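Local coordinates for polysaccharide biosynthesis protein CapD (Bacillus thuringiensis HD-771, PDB 6BWC), which probably dehydrates UDP-N-acetylglucosamine with the help of bound NADP, as an early enzyme of the CMP-pseudaminic acid pathway that serves flagellin glycosylation, at residues V125-I133 with K143-T151; I228-L236 with S316-L327. The protein carries 2 engineered substitutions. One frame throughout, in Å; residues are numbered along the deposited sequence.

Contact 1 of 2, residues V125-I133 with K143-T151. Engineered in segment 125-133: N130 (natural residue Asp), A131 (natural residue Lys). With NAP (NADP nicotinamide-adenine-dinucleotide phosphate), chain N.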
loop_
_atom_site.group_PDB
_atom_site.type_symbol
_atom_site.label_atom_id
_atom_site.label_comp_id
_atom_site.label_asym_id
_atom_site.label_seq_id
_atom_site.Cartn_x
_atom_site.Cartn_y
_atom_site.Cartn_z
ATOM N N VAL C 125 26.579 6.977 3.123
ATOM C CA VAL C 125 26.821 8.413 3.258
ATOM C C VAL C 125 25.632 9.153 2.685
ATOM O O VAL C 125 25.364 9.051 1.495
ATOM C CB VAL C 125 28.101 8.838 2.532
ATOM C CG1 VAL C 125 28.220 10.358 2.477
ATOM C CG2 VAL C 125 29.308 8.224 3.236
ATOM N N PHE C 126 24.913 9.861 3.546
ATOM C CA PHE C 126 23.857 10.758 3.115
ATOM C C PHE C 126 24.471 12.122 2.788
ATOM O O PHE C 126 25.418 12.601 3.451
ATOM C CB PHE C 126 22.772 10.901 4.190
ATOM C CG PHE C 126 21.681 11.879 3.825
ATOM C CD1 PHE C 126 20.933 11.697 2.669
ATOM C CD2 PHE C 126 21.389 12.967 4.639
ATOM C CE1 PHE C 126 19.931 12.584 2.311
ATOM C CE2 PHE C 126 20.390 13.865 4.293
ATOM C CZ PHE C 126 19.668 13.676 3.120
ATOM N N THR C 127 23.899 12.750 1.778
ATOM C CA THR C 127 24.388 13.992 1.256
ATOM C C THR C 127 23.336 15.049 1.591
ATOM O O THR C 127 22.315 15.178 0.895
ATOM C CB THR C 127 24.654 13.787 -0.239
ATOM O OG1 THR C 127 26.003 13.340 -0.394
ATOM C CG2 THR C 127 24.484 15.002 -1.011
ATOM N N SER C 128 23.580 15.774 2.691
ATOM C CA SER C 128 22.687 16.863 3.161
ATOM C C SER C 128 23.178 18.171 2.602
ATOM O O SER C 128 24.219 18.208 1.942
ATOM C CB SER C 128 22.660 16.963 4.695
ATOM O OG SER C 128 21.703 17.912 5.131
ATOM N N SER C 129 22.411 19.231 2.873
ATOM C CA SER C 129 22.798 20.621 2.596
ATOM C C SER C 129 22.993 21.422 3.884
ATOM O O SER C 129 22.487 21.051 4.940
ATOM C CB SER C 129 21.712 21.298 1.777
ATOM O OG SER C 129 21.911 22.701 1.749
ATOM N N ASN C 130 23.696 22.551 3.780
ATOM C CA ASN C 130 23.770 23.485 4.888
ATOM C C ASN C 130 22.433 24.249 5.057
ATOM O O ASN C 130 22.256 25.044 5.982
ATOM C CB ASN C 130 25.090 24.332 4.862
ATOM C CG ASN C 130 25.236 25.327 3.673
ATOM O OD1 ASN C 130 26.363 25.611 3.251
ATOM N ND2 ASN C 130 24.143 25.888 3.175
ATOM N N ALA C 131 21.489 23.999 4.152
ATOM C CA ALA C 131 20.096 24.450 4.303
ATOM C C ALA C 131 19.340 23.850 5.495
ATOM O O ALA C 131 18.356 24.406 5.950
ATOM C CB ALA C 131 19.317 24.168 3.022
ATOM N N ALA C 132 19.799 22.709 5.986
ATOM C CA ALA C 132 19.184 22.048 7.131
ATOM C C ALA C 132 19.333 22.809 8.441
ATOM O O ALA C 132 18.754 22.388 9.435
ATOM C CB ALA C 132 19.787 20.652 7.299
ATOM N N ILE C 133 20.120 23.891 8.463
ATOM C CA ILE C 133 20.403 24.606 9.683
ATOM C C ILE C 133 19.433 25.760 9.799
ATOM O O ILE C 133 19.478 26.682 9.000
ATOM C CB ILE C 133 21.846 25.124 9.724
ATOM C CG1 ILE C 133 22.816 23.958 9.928
ATOM C CG2 ILE C 133 22.045 26.077 10.891
ATOM C CD1 ILE C 133 22.873 22.987 8.786
ATOM N N LYS C 143 15.738 18.234 4.679
ATOM C CA LYS C 143 17.124 17.821 4.907
ATOM C C LYS C 143 17.447 17.682 6.408
ATOM O O LYS C 143 18.111 16.718 6.828
ATOM C CB LYS C 143 18.111 18.733 4.177
ATOM C CG LYS C 143 18.107 18.500 2.661
ATOM C CD LYS C 143 18.595 17.107 2.271
ATOM C CE LYS C 143 19.263 17.145 0.894
ATOM N NZ LYS C 143 19.407 15.834 0.194
ATOM N N LEU C 144 16.941 18.600 7.218
ATOM C CA LEU C 144 16.996 18.407 8.654
ATOM C C LEU C 144 16.404 17.058 9.046
ATOM O O LEU C 144 17.036 16.288 9.794
ATOM C CB LEU C 144 16.260 19.532 9.377
ATOM C CG LEU C 144 16.378 19.613 10.897
ATOM C CD1 LEU C 144 17.824 19.536 11.360
ATOM C CD2 LEU C 144 15.779 20.924 11.353
ATOM N N THR C 145 15.219 16.762 8.522
ATOM C CA THR C 145 14.547 15.494 8.825
ATOM C C THR C 145 15.351 14.286 8.338
ATOM O O THR C 145 15.576 13.351 9.098
ATOM C CB THR C 145 13.122 15.479 8.268
ATOM O OG1 THR C 145 12.323 16.357 9.055
ATOM C CG2 THR C 145 12.501 14.102 8.319
ATOM N N ALA C 146 15.798 14.314 7.088
ATOM C CA ALA C 146 16.709 13.278 6.567
ATOM C C ALA C 146 17.940 13.097 7.458
ATOM O O ALA C 146 18.120 12.028 8.020
ATOM C CB ALA C 146 17.121 13.587 5.146
ATOM N N GLU C 147 18.751 14.153 7.621
ATOM C CA GLU C 147 19.810 14.195 8.650
ATOM C C GLU C 147 19.440 13.485 9.949
ATOM O O GLU C 147 20.244 12.711 10.511
ATOM C CB GLU C 147 20.166 15.640 8.987
ATOM C CG GLU C 147 21.130 16.269 7.983
ATOM C CD GLU C 147 22.014 17.342 8.578
ATOM O OE1 GLU C 147 22.511 17.144 9.704
ATOM O OE2 GLU C 147 22.227 18.365 7.902
ATOM N N ARG C 148 18.218 13.761 10.404
ATOM C CA ARG C 148 17.670 13.137 11.609
ATOM C C ARG C 148 17.393 11.645 11.505
ATOM O O ARG C 148 17.714 10.901 12.443
ATOM C CB ARG C 148 16.421 13.887 12.097
ATOM C CG ARG C 148 16.641 14.728 13.337
ATOM C CD ARG C 148 17.954 15.492 13.338
ATOM N NE ARG C 148 17.846 16.674 14.187
ATOM C CZ ARG C 148 18.664 17.722 14.141
ATOM N NH1 ARG C 148 18.450 18.765 14.937
ATOM N NH2 ARG C 148 19.694 17.745 13.299
ATOM N N LEU C 149 16.791 11.214 10.399
ATOM C CA LEU C 149 16.657 9.776 10.101
ATOM C C LEU C 149 18.007 9.044 10.131
ATOM O O LEU C 149 18.132 7.942 10.642
ATOM C CB LEU C 149 16.070 9.570 8.717
ATOM C CG LEU C 149 14.589 9.386 8.496
ATOM C CD1 LEU C 149 13.719 9.958 9.596
ATOM C CD2 LEU C 149 14.261 10.026 7.155
ATOM N N ILE C 150 19.017 9.670 9.564
ATOM C CA ILE C 150 20.351 9.086 9.509
ATOM C C ILE C 150 20.944 8.838 10.897
ATOM O O ILE C 150 21.444 7.749 11.143
ATOM C CB ILE C 150 21.282 9.954 8.617
ATOM C CG1 ILE C 150 20.842 9.831 7.136
ATOM C CG2 ILE C 150 22.760 9.580 8.801
ATOM C CD1 ILE C 150 21.149 8.486 6.472
ATOM N N THR C 151 20.876 9.827 11.785
ATOM C CA THR C 151 21.399 9.671 13.150
ATOM C C THR C 151 20.651 8.613 13.955
ATOM O O THR C 151 21.277 7.823 14.670
ATOM C CB THR C 151 21.308 10.974 13.965
ATOM O OG1 THR C 151 21.550 12.110 13.126
ATOM C CG2 THR C 151 22.316 10.955 15.089
HETATM P PA NAP N . 21.299 16.577 -9.304
HETATM O O1A NAP N . 22.268 16.921 -10.400
HETATM O O2A NAP N . 19.891 17.025 -9.499
HETATM O O5B NAP N . 21.327 15.010 -9.019
HETATM C C5B NAP N . 20.145 14.353 -8.555
HETATM C C4B NAP N . 20.269 12.853 -8.805
HETATM O O4B NAP N . 19.222 12.102 -8.194
HETATM C C3B NAP N . 20.146 12.563 -10.277
HETATM O O3B NAP N . 20.970 11.421 -10.489
HETATM C C2B NAP N . 18.677 12.277 -10.449
HETATM O O2B NAP N . 18.495 11.583 -11.666
HETATM C C1B NAP N . 18.378 11.485 -9.175
HETATM N N9A NAP N . 16.986 11.441 -8.612
HETATM C C8A NAP N . 16.093 12.446 -8.374
HETATM N N7A NAP N . 14.926 11.981 -7.809
HETATM C C5A NAP N . 15.074 10.651 -7.672
HETATM C C6A NAP N . 14.270 9.509 -7.170
HETATM N N6A NAP N . 13.035 9.674 -6.675
HETATM N N1A NAP N . 14.805 8.278 -7.207
HETATM C C2A NAP N . 16.037 8.042 -7.693
HETATM N N3A NAP N . 16.824 9.017 -8.174
HETATM C C4A NAP N . 16.418 10.312 -8.192
HETATM O O3 NAP N . 21.800 17.092 -7.859
HETATM P PN NAP N . 23.322 17.324 -7.353
HETATM O O1N NAP N . 24.265 16.249 -7.874
HETATM O O2N NAP N . 23.658 18.776 -7.511
HETATM O O5D NAP N . 23.150 17.172 -5.780
HETATM C C5D NAP N . 23.237 15.892 -5.207
HETATM C C4D NAP N . 22.911 15.963 -3.718
HETATM O O4D NAP N . 23.667 17.042 -3.154
HETATM C C3D NAP N . 21.444 16.189 -3.309
HETATM O O3D NAP N . 21.111 15.251 -2.282
HETATM C C2D NAP N . 21.391 17.598 -2.769
HETATM O O2D NAP N . 20.452 17.746 -1.698
HETATM C C1D NAP N . 22.825 17.807 -2.283
HETATM N N1N NAP N . 23.278 19.204 -2.267
HETATM C C2N NAP N . 23.551 19.797 -3.441
HETATM C C3N NAP N . 23.986 21.105 -3.548
HETATM C C7N NAP N . 24.256 21.769 -4.854
HETATM O O7N NAP N . 24.463 22.984 -4.855
HETATM N N7N NAP N . 24.248 21.088 -6.003
HETATM C C4N NAP N . 24.208 21.889 -2.306
HETATM C C5N NAP N . 23.871 21.149 -1.085
HETATM C C6N NAP N . 23.443 19.833 -1.104
HETATM P P2B NAP N . 17.047 11.467 -12.364
HETATM O O1X NAP N . 17.474 10.935 -13.718
HETATM O O2X NAP N . 16.289 10.415 -11.582
HETATM O O3X NAP N . 16.414 12.879 -12.335
#
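K143, which fits the lysine of the YxxxK motif of short-chain dehydrogenases, with Y139 as the tyrosine, reaches from helix 138-156 past F126 and S128 to the carbonyl of T127 and to NADP. Its chain folds at chi2 (-65°) and then runs out nearly extended. NZ donates to T127 O over 3.1 Å, in the carbonyl plane with a C=O...N angle of 159°. The same NZ binds the nicotinamide ribose, donating to O3D of NADP at 3.1 Å and more weakly to O2D; the strand carbonyl thus helps to hold the ammonium group against the ribose diol. Y139 OH also hydrogen-bonds NADP.

Strand and helix belong to a Rossmann-type beta-alpha-beta unit completed by strand 163-169, and their segment axes run at 146° to each other. F126, with CG anti to the backbone N, slots its ring between them: CZ meets A146 CB at 3.3 Å, while CB rests 3.7 Å from I150 CG1, the two side chains crossing at a slant. E147 leads its carboxylate to the neighbourhood of S128, where OE2 lies 2.9 Å from S128 OG; its OE1 is salt-bridged to R168 of strand 163-169. A132 packs CB against L144 CB (4.2 Å). S129 OG accepts from A131 N over 2.8 Å, an ST turn, and also hydrogen-bonds O4' of UDP-N-acetylglucosamine, while its CB faces the nicotinamide at C5N. The neighbouring N130 and A131 are engineered, replacing Asp and Lys. T145, elsewhere on the helix, hydrogen-bonds N138 of the second subunit.

Contact 2 of 2, residues I228-L236 with S316-L327. With UD1 (uridine-diphosphate-N-acetylglucosamine), chain O.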
loop_
_atom_site.group_PDB
_atom_site.type_symbol
_atom_site.label_atom_id
_atom_site.label_comp_id
_atom_site.label_asym_id
_atom_site.label_seq_id
_atom_site.Cartn_x
_atom_site.Cartn_y
_atom_site.Cartn_z
ATOM N N ILE C 228 31.512 18.659 7.602
ATOM C CA ILE C 228 31.327 19.916 6.846
ATOM C C ILE C 228 32.676 20.556 6.518
ATOM O O ILE C 228 33.579 20.620 7.344
ATOM C CB ILE C 228 30.487 20.983 7.587
ATOM C CG1 ILE C 228 29.283 20.365 8.288
ATOM C CG2 ILE C 228 30.062 22.099 6.626
ATOM C CD1 ILE C 228 29.545 20.028 9.736
ATOM N N LEU C 229 32.764 21.075 5.306
ATOM C CA LEU C 229 34.010 21.543 4.741
ATOM C C LEU C 229 34.125 23.023 5.005
ATOM O O LEU C 229 33.116 23.722 4.978
ATOM C CB LEU C 229 33.984 21.275 3.241
ATOM C CG LEU C 229 35.317 21.209 2.502
ATOM C CD1 LEU C 229 36.193 20.036 2.973
ATOM C CD2 LEU C 229 35.043 21.112 0.997
ATOM N N LYS C 230 35.336 23.507 5.279
ATOM C CA LYS C 230 35.543 24.951 5.466
ATOM C C LYS C 230 35.416 25.513 4.066
ATOM O O LYS C 230 36.191 25.153 3.190
ATOM C CB LYS C 230 36.917 25.306 6.036
ATOM C CG LYS C 230 37.404 24.482 7.215
ATOM C CD LYS C 230 37.629 25.288 8.490
ATOM C CE LYS C 230 38.833 24.745 9.243
ATOM N NZ LYS C 230 38.731 24.849 10.711
ATOM N N MET C 231 34.422 26.357 3.838
ATOM C CA MET C 231 34.166 26.853 2.503
ATOM C C MET C 231 34.189 28.367 2.474
ATOM O O MET C 231 33.875 29.031 3.452
ATOM C CB MET C 231 32.821 26.351 1.987
ATOM C CG MET C 231 32.698 24.828 1.868
ATOM S SD MET C 231 31.089 24.204 2.417
ATOM C CE MET C 231 30.132 25.105 1.239
ATOM N N PRO C 232 34.575 28.922 1.338
ATOM C CA PRO C 232 34.603 30.356 1.178
ATOM C C PRO C 232 33.220 30.947 0.907
ATOM O O PRO C 232 32.412 30.359 0.175
ATOM C CB PRO C 232 35.489 30.527 -0.049
ATOM C CG PRO C 232 35.212 29.298 -0.855
ATOM C CD PRO C 232 35.121 28.221 0.162
ATOM N N VAL C 233 32.985 32.131 1.477
ATOM C CA VAL C 233 31.745 32.899 1.275
ATOM C C VAL C 233 31.786 33.630 -0.045
ATOM O O VAL C 233 32.834 34.107 -0.467
ATOM C CB VAL C 233 31.501 33.881 2.431
ATOM C CG1 VAL C 233 30.572 35.030 2.055
ATOM C CG2 VAL C 233 30.933 33.115 3.603
ATOM N N ILE C 234 30.632 33.691 -0.705
ATOM C CA ILE C 234 30.512 34.434 -1.935
ATOM C C ILE C 234 29.332 35.370 -1.866
ATOM O O ILE C 234 28.248 34.991 -1.422
ATOM C CB ILE C 234 30.447 33.503 -3.127
ATOM C CG1 ILE C 234 31.868 32.959 -3.334
ATOM C CG2 ILE C 234 29.920 34.227 -4.363
ATOM C CD1 ILE C 234 31.992 31.880 -4.379
ATOM N N SER C 235 29.598 36.614 -2.279
ATOM C CA SER C 235 28.577 37.622 -2.451
ATOM C C SER C 235 27.938 37.389 -3.806
ATOM O O SER C 235 28.612 37.022 -4.773
ATOM C CB SER C 235 29.169 39.027 -2.378
ATOM O OG SER C 235 28.394 39.949 -3.140
ATOM N N LEU C 236 26.632 37.594 -3.866
ATOM C CA LEU C 236 25.901 37.446 -5.111
ATOM C C LEU C 236 26.070 38.698 -5.947
ATOM O O LEU C 236 25.882 38.650 -7.161
ATOM C CB LEU C 236 24.416 37.188 -4.836
ATOM C CG LEU C 236 23.510 36.962 -6.049
ATOM C CD1 LEU C 236 24.056 35.849 -6.934
ATOM C CD2 LEU C 236 22.106 36.649 -5.583
ATOM N N SER C 316 27.317 32.747 6.553
ATOM C CA SER C 316 27.836 33.380 5.329
ATOM C C SER C 316 27.806 34.931 5.321
ATOM O O SER C 316 28.611 35.548 4.603
ATOM C CB SER C 316 27.141 32.812 4.059
ATOM O OG SER C 316 25.884 33.393 3.753
ATOM N N ASP C 317 26.891 35.546 6.084
ATOM C CA ASP C 317 26.954 37.000 6.343
ATOM C C ASP C 317 27.925 37.395 7.487
ATOM O O ASP C 317 28.185 38.596 7.675
ATOM C CB ASP C 317 25.553 37.629 6.554
ATOM C CG ASP C 317 24.793 37.089 7.794
ATOM O OD1 ASP C 317 23.655 37.556 8.015
ATOM O OD2 ASP C 317 25.273 36.205 8.532
ATOM N N ASN C 318 28.466 36.398 8.208
ATOM C CA ASN C 318 29.306 36.583 9.400
ATOM C C ASN C 318 30.750 36.150 9.175
ATOM O O ASN C 318 31.469 35.814 10.126
ATOM C CB ASN C 318 28.714 35.769 10.556
ATOM C CG ASN C 318 29.395 36.041 11.889
ATOM O OD1 ASN C 318 29.492 37.187 12.325
ATOM N ND2 ASN C 318 29.872 34.989 12.545
ATOM N N GLN C 319 31.158 36.160 7.905
ATOM C CA GLN C 319 32.522 35.804 7.470
ATOM C C GLN C 319 32.803 36.497 6.132
ATOM O O GLN C 319 31.934 36.550 5.243
ATOM C CB GLN C 319 32.665 34.278 7.345
ATOM C CG GLN C 319 33.806 33.748 6.475
ATOM C CD GLN C 319 33.594 32.293 6.055
ATOM O OE1 GLN C 319 33.907 31.892 4.915
ATOM N NE2 GLN C 319 33.064 31.485 6.975
ATOM N N ASN C 320 34.031 36.985 5.989
ATOM C CA ASN C 320 34.433 37.766 4.825
ATOM C C ASN C 320 34.376 36.997 3.519
ATOM O O ASN C 320 34.874 35.877 3.406
ATOM C CB ASN C 320 35.826 38.358 5.056
ATOM C CG ASN C 320 35.807 39.425 6.133
ATOM O OD1 ASN C 320 34.835 40.157 6.247
ATOM N ND2 ASN C 320 36.842 39.496 6.944
ATOM N N ALA C 321 33.730 37.603 2.537
ATOM C CA ALA C 321 33.728 37.056 1.208
ATOM C C ALA C 321 35.153 36.955 0.694
ATOM O O ALA C 321 36.088 37.530 1.257
ATOM C CB ALA C 321 32.890 37.914 0.259
ATOM N N ILE C 322 35.301 36.184 -0.372
ATOM C CA ILE C 322 36.438 36.330 -1.261
ATOM C C ILE C 322 36.229 37.647 -2.001
ATOM O O ILE C 322 35.111 38.155 -2.053
ATOM C CB ILE C 322 36.567 35.141 -2.241
ATOM C CG1 ILE C 322 35.369 35.055 -3.204
ATOM C CG2 ILE C 322 36.725 33.833 -1.459
ATOM C CD1 ILE C 322 35.480 33.939 -4.223
ATOM N N SER C 323 37.298 38.203 -2.555
ATOM C CA SER C 323 37.184 39.379 -3.422
ATOM C C SER C 323 36.544 38.973 -4.749
ATOM O O SER C 323 36.575 37.792 -5.112
ATOM C CB SER C 323 38.571 39.977 -3.682
ATOM O OG SER C 323 39.483 38.998 -4.166
ATOM N N LYS C 324 35.959 39.944 -5.455
ATOM C CA LYS C 324 35.580 39.791 -6.885
ATOM C C LYS C 324 36.577 39.027 -7.723
ATOM O O LYS C 324 36.206 38.160 -8.499
ATOM C CB LYS C 324 35.465 41.149 -7.576
ATOM C CG LYS C 324 34.064 41.701 -7.703
ATOM C CD LYS C 324 33.994 42.705 -8.835
ATOM C CE LYS C 324 33.844 41.988 -10.163
ATOM N NZ LYS C 324 33.898 42.953 -11.285
ATOM N N GLU C 325 37.842 39.404 -7.588
ATOM C CA GLU C 325 38.885 38.913 -8.466
ATOM C C GLU C 325 39.206 37.447 -8.172
ATOM O O GLU C 325 39.417 36.664 -9.112
ATOM C CB GLU C 325 40.136 39.809 -8.375
ATOM C CG GLU C 325 41.041 39.762 -9.609
ATOM C CD GLU C 325 40.379 40.307 -10.884
ATOM O OE1 GLU C 325 39.502 41.204 -10.784
ATOM O OE2 GLU C 325 40.738 39.826 -11.992
ATOM N N GLU C 326 39.228 37.074 -6.890
ATOM C CA GLU C 326 39.364 35.653 -6.500
ATOM C C GLU C 326 38.204 34.811 -7.014
ATOM O O GLU C 326 38.404 33.664 -7.420
ATOM C CB GLU C 326 39.462 35.477 -4.982
ATOM C CG GLU C 326 40.790 35.897 -4.388
ATOM C CD GLU C 326 40.779 35.806 -2.880
ATOM O OE1 GLU C 326 40.450 36.833 -2.239
ATOM O OE2 GLU C 326 41.067 34.703 -2.344
ATOM N N LEU C 327 37.004 35.377 -6.981
ATOM C CA LEU C 327 35.834 34.695 -7.497
ATOM C C LEU C 327 36.009 34.393 -8.970
ATOM O O LEU C 327 35.922 33.243 -9.368
ATOM C CB LEU C 327 34.578 35.541 -7.286
ATOM C CG LEU C 327 33.247 35.006 -7.829
ATOM C CD1 LEU C 327 33.052 33.510 -7.574
ATOM C CD2 LEU C 327 32.128 35.831 -7.203
HETATM C "C1'" UD1 O . 21.835 25.388 -3.768
HETATM C "C2'" UD1 O . 21.234 23.993 -3.820
HETATM C "C3'" UD1 O . 20.571 23.616 -2.496
HETATM C "C4'" UD1 O . 21.484 23.884 -1.303
HETATM C "C5'" UD1 O . 22.251 25.216 -1.421
HETATM C "C6'" UD1 O . 23.392 25.254 -0.396
HETATM C "C7'" UD1 O . 20.580 23.670 -6.171
HETATM C "C8'" UD1 O . 19.469 23.868 -7.183
HETATM N "N2'" UD1 O . 20.261 23.898 -4.893
HETATM O "O1'" UD1 O . 20.830 26.333 -3.438
HETATM O "O3'" UD1 O . 20.189 22.227 -2.552
HETATM O "O4'" UD1 O . 20.741 23.888 -0.097
HETATM O "O5'" UD1 O . 22.788 25.428 -2.744
HETATM O "O6'" UD1 O . 23.559 26.562 0.160
HETATM O "O7'" UD1 O . 21.712 23.372 -6.549
HETATM N N1 UD1 O . 19.502 33.458 -7.916
HETATM C C2 UD1 O . 19.281 34.578 -8.773
HETATM N N3 UD1 O . 18.542 34.430 -9.884
HETATM C C4 UD1 O . 17.996 33.244 -10.217
HETATM C C5 UD1 O . 18.198 32.138 -9.430
HETATM C C6 UD1 O . 18.972 32.261 -8.286
HETATM O O2 UD1 O . 19.743 35.703 -8.508
HETATM O O4 UD1 O . 17.320 33.111 -11.250
HETATM C C1B UD1 O . 20.290 33.585 -6.671
HETATM C C2B UD1 O . 19.659 32.956 -5.426
HETATM O "O2'" UD1 O . 18.787 33.852 -4.751
HETATM C C3B UD1 O . 20.847 32.521 -4.591
HETATM C C4B UD1 O . 21.890 32.223 -5.647
HETATM O O4B UD1 O . 21.496 32.884 -6.848
HETATM O O3B UD1 O . 21.377 33.529 -3.725
HETATM C C5B UD1 O . 22.057 30.738 -5.927
HETATM O O5B UD1 O . 20.881 30.101 -6.450
HETATM P PA UD1 O . 21.070 28.556 -6.845
HETATM O O1A UD1 O . 19.925 28.017 -7.667
HETATM O O2A UD1 O . 22.483 28.289 -7.373
HETATM O O3A UD1 O . 21.253 27.755 -5.454
HETATM P PB UD1 O . 20.679 27.887 -3.946
HETATM O O1B UD1 O . 19.184 28.129 -3.985
HETATM O O2B UD1 O . 21.497 28.785 -3.026
#
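V233 lies at the centre of the contact, its side chain aimed at S316 and A321. With CG1 anti to the backbone N (chi1 158°), the two methyls spread over the 316-321 backbone: CG2 rests 3.8 Å from S316 CB, and CG1 lies 4.1 Å from A321 CB. The side chain of Q319 runs alongside V233 in the opposite sense. The hydroxyl of S316 has its polar partners elsewhere, in S201 and the backbone N of E273. V233 also contributes its carbonyl, since I322 N donates to V233 O over 3.2 Å with an N-H...O angle of 164°, tilted 24° out of the carbonyl plane.

I322 holds CG1 between its backbone N and carbonyl carbon, which sends CD1 across I234 at a slant, 3.8 Å from I234 CG1; its other branch, CG2, meets P232 CB at 3.8 Å. L327, from the first turn of helix 324-333, crosses I234 at about a right angle, placing L327 CD1 3.7 Å from I234 CD1. I234 meets both I322 and L327 in apolar contact. That helix begins in a capping box: S323 OG accepts weakly from E326 N, and E326 OE1 takes a weak bond from S323 N and a 3.1 Å bond from S323 OG.

P232 and I234 hydrogen-bond through their backbones to strand 201-205, and residues 316-327 meet 233-235 from the other side through the I322 N bond. Strand 233-235, an outermost strand within this chain of a small three-stranded sheet, runs through the S235 N-cap into helix 236-251, where L236 touches the uridine ribose of UDP-N-acetylglucosamine.

Overall arrangement
Contact 1 is core and contact 2 is more peripheral: the first is wholly buried, about 11 Å from the centre of the chain, whereas the second lies about 18 Å out and includes exposed residues. Both reach the large mixed sheet, through strands 123-129 and 226-229, which stand on the two flanks of strand 163-169. Their centres are 23 Å apart, yet both border UDP-N-acetylglucosamine, where segment 228-236 brings a leucine to the uridine ribose. Contact 1 mixes a lysine bonded to NADP, a serine on the sugar nucleotide and a buried Glu/Ser pair with the F126 packing, while contact 2 relies on aliphatic packing and a lone cross-segment backbone hydrogen bond.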